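Local coordinates for EAL/GGDEF domain protein (Methylococcus capsulatus, PDB 3ICL) that belongs to the GGDEF domain family, whose members share an alpha/beta fold with a central mixed sheet resembling that of nucleotide cyclases, at residues L33-V38 against Q137-A142. The protein carries 1 engineered substitution. Sequence-based numbering, arbitrary orientation.
With SO4 (sulfate ion), chain D.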
loop_
_atom_site.group_PDB
_atom_site.type_symbol
_atom_site.label_atom_id
_atom_site.label_comp_id
_atom_site.label_asym_id
_atom_site.label_seq_id
_atom_site.Cartn_x
_atom_site.Cartn_y
_atom_site.Cartn_z
ATOM N N LEU A 33 1.550 -5.270 -7.238
ATOM C CA LEU A 33 1.993 -4.134 -6.452
ATOM C C LEU A 33 0.822 -3.213 -6.136
ATOM O O LEU A 33 0.060 -2.831 -7.027
ATOM C CB LEU A 33 3.047 -3.368 -7.246
ATOM C CG LEU A 33 4.205 -2.677 -6.535
ATOM C CD1 LEU A 33 4.973 -3.665 -5.662
ATOM C CD2 LEU A 33 5.115 -2.094 -7.601
ATOM N N LEU A 34 0.664 -2.887 -4.860
ATOM C CA LEU A 34 -0.382 -1.969 -4.431
ATOM C C LEU A 34 0.340 -0.727 -3.928
ATOM O O LEU A 34 1.343 -0.829 -3.228
ATOM C CB LEU A 34 -1.232 -2.573 -3.303
ATOM C CG LEU A 34 -2.419 -3.469 -3.693
ATOM C CD1 LEU A 34 -1.958 -4.594 -4.596
ATOM C CD2 LEU A 34 -3.075 -4.017 -2.436
ATOM N N PHE A 35 -0.158 0.442 -4.312
ATOM C CA PHE A 35 0.427 1.707 -3.889
ATOM C C PHE A 35 -0.702 2.387 -3.122
ATOM O O PHE A 35 -1.696 2.806 -3.710
ATOM C CB PHE A 35 0.832 2.541 -5.114
ATOM C CG PHE A 35 2.119 3.309 -4.939
ATOM C CD1 PHE A 35 2.273 4.221 -3.895
ATOM C CD2 PHE A 35 3.170 3.142 -5.842
ATOM C CE1 PHE A 35 3.455 4.961 -3.754
ATOM C CE2 PHE A 35 4.358 3.877 -5.711
ATOM C CZ PHE A 35 4.499 4.787 -4.667
ATOM N N LEU A 36 -0.548 2.481 -1.807
ATOM C CA LEU A 36 -1.577 3.058 -0.955
ATOM C C LEU A 36 -1.270 4.478 -0.514
ATOM O O LEU A 36 -0.134 4.814 -0.179
ATOM C CB LEU A 36 -1.777 2.156 0.262
ATOM C CG LEU A 36 -2.862 2.484 1.286
ATOM C CD1 LEU A 36 -3.249 1.196 2.005
ATOM C CD2 LEU A 36 -2.367 3.526 2.269
ATOM N N ASP A 37 -2.306 5.307 -0.505
ATOM C CA ASP A 37 -2.167 6.702 -0.119
ATOM C C ASP A 37 -3.113 6.998 1.030
ATOM O O ASP A 37 -4.294 6.644 0.974
ATOM C CB ASP A 37 -2.541 7.595 -1.305
ATOM C CG ASP A 37 -2.242 9.056 -1.065
ATOM O OD1 ASP A 37 -2.033 9.459 0.101
ATOM O OD2 ASP A 37 -2.228 9.811 -2.058
ATOM N N VAL A 38 -2.592 7.615 2.085
ATOM C CA VAL A 38 -3.445 8.009 3.196
ATOM C C VAL A 38 -3.825 9.410 2.750
ATOM O O VAL A 38 -3.106 10.381 2.995
ATOM C CB VAL A 38 -2.689 8.043 4.533
ATOM C CG1 VAL A 38 -3.622 8.495 5.646
ATOM C CG2 VAL A 38 -2.150 6.655 4.851
ATOM N N GLN A 137 8.567 0.330 -13.697
ATOM C CA GLN A 137 7.343 0.491 -14.469
ATOM C C GLN A 137 6.135 0.071 -13.643
ATOM O O GLN A 137 5.095 0.730 -13.671
ATOM C CB GLN A 137 7.393 -0.346 -15.748
ATOM C CG GLN A 137 8.501 0.037 -16.701
ATOM C CD GLN A 137 8.501 -0.814 -17.956
ATOM O OE1 GLN A 137 8.474 -2.046 -17.887
ATOM N NE2 GLN A 137 8.536 -0.160 -19.112
ATOM N N LEU A 138 6.278 -1.027 -12.906
ATOM C CA LEU A 138 5.187 -1.535 -12.086
ATOM C C LEU A 138 4.785 -0.517 -11.018
ATOM O O LEU A 138 3.602 -0.216 -10.851
ATOM C CB LEU A 138 5.592 -2.859 -11.437
ATOM C CG LEU A 138 4.447 -3.800 -11.050
ATOM C CD1 LEU A 138 3.657 -4.206 -12.297
ATOM C CD2 LEU A 138 5.015 -5.034 -10.364
ATOM N N LEU A 139 5.775 0.011 -10.304
ATOM C CA LEU A 139 5.541 1.001 -9.258
ATOM C C LEU A 139 4.911 2.278 -9.812
ATOM O O LEU A 139 3.926 2.785 -9.272
ATOM C CB LEU A 139 6.862 1.342 -8.563
ATOM C CG LEU A 139 7.352 0.338 -7.520
ATOM C CD1 LEU A 139 8.839 0.536 -7.250
ATOM C CD2 LEU A 139 6.528 0.505 -6.249
ATOM N N ARG A 140 5.489 2.801 -10.887
ATOM C CA ARG A 140 4.972 4.011 -11.509
ATOM C C ARG A 140 3.543 3.809 -11.989
ATOM O O ARG A 140 2.715 4.714 -11.891
ATOM C CB ARG A 140 5.860 4.420 -12.683
ATOM C CG ARG A 140 7.199 4.995 -12.252
ATOM C CD ARG A 140 8.093 5.278 -13.448
ATOM N NE ARG A 140 7.467 6.193 -14.401
ATOM C CZ ARG A 140 8.037 6.584 -15.536
ATOM N NH1 ARG A 140 9.246 6.136 -15.855
ATOM N NH2 ARG A 140 7.406 7.420 -16.350
ATOM N N ASN A 141 3.248 2.622 -12.501
ATOM C CA ASN A 141 1.904 2.350 -12.990
ATOM C C ASN A 141 0.921 2.189 -11.825
ATOM O O ASN A 141 -0.216 2.652 -11.902
ATOM C CB ASN A 141 1.916 1.112 -13.901
ATOM C CG ASN A 141 2.538 1.397 -15.263
ATOM O OD1 ASN A 141 2.849 0.479 -16.022
ATOM N ND2 ASN A 141 2.716 2.676 -15.580
ATOM N N ALA A 142 1.351 1.550 -10.741
ATOM C CA ALA A 142 0.467 1.407 -9.582
ATOM C C ALA A 142 0.245 2.803 -8.991
ATOM O O ALA A 142 -0.839 3.128 -8.503
ATOM C CB ALA A 142 1.101 0.489 -8.532
HETATM S S SO4 D . 10.052 7.555 -19.207
HETATM O O1 SO4 D . 8.750 6.866 -19.212
HETATM O O2 SO4 D . 10.786 7.249 -17.964
HETATM O O3 SO4 D . 10.849 7.113 -20.367
HETATM O O4 SO4 D . 9.820 9.011 -19.294
#
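Leu33 reaches from the strand into a notch between Leu138 and Leu139, successive residues of helix 135-152. Its CB lies 4.0 Å from Leu138 CD2, its CG passes 4.0 Å from Leu139 CD2, and its CD2 touches both leucines. That methyl is pressed hard on one side, 3.3 Å from Leu139 CD2, and on the other stands 3.9 Å from Leu138 CG. Leu138 turns CG anti to its own backbone N (chi1 -155°), which brings the branch up beside Leu33. Phe35 shares Leu139 and also reaches Ala142, one turn on: its CD2 comes obliquely within 3.5 Å of Leu139 O, while CE2 packs on Leu139 CD2. Ala142 CB lies near the ring plane, at its edge. A small methyl suits Ala142, because Phe35 CA and Ala142 CA are just 5.7 Å apart; branched leucines suit the wider gap at Leu33. On the helix's outer side, Arg140 binds a sulfate ion, probably from the crystallisation liquor, its NH1 bond shorter and straighter than that of NH2. The helix lies on one face of the central sheet, its segment at 43° to the strand, and Leu138 and Ala142 also touch Ala126 of strand 121-127; Leu34 and Leu36 pack instead on helix 96-106, on the other face.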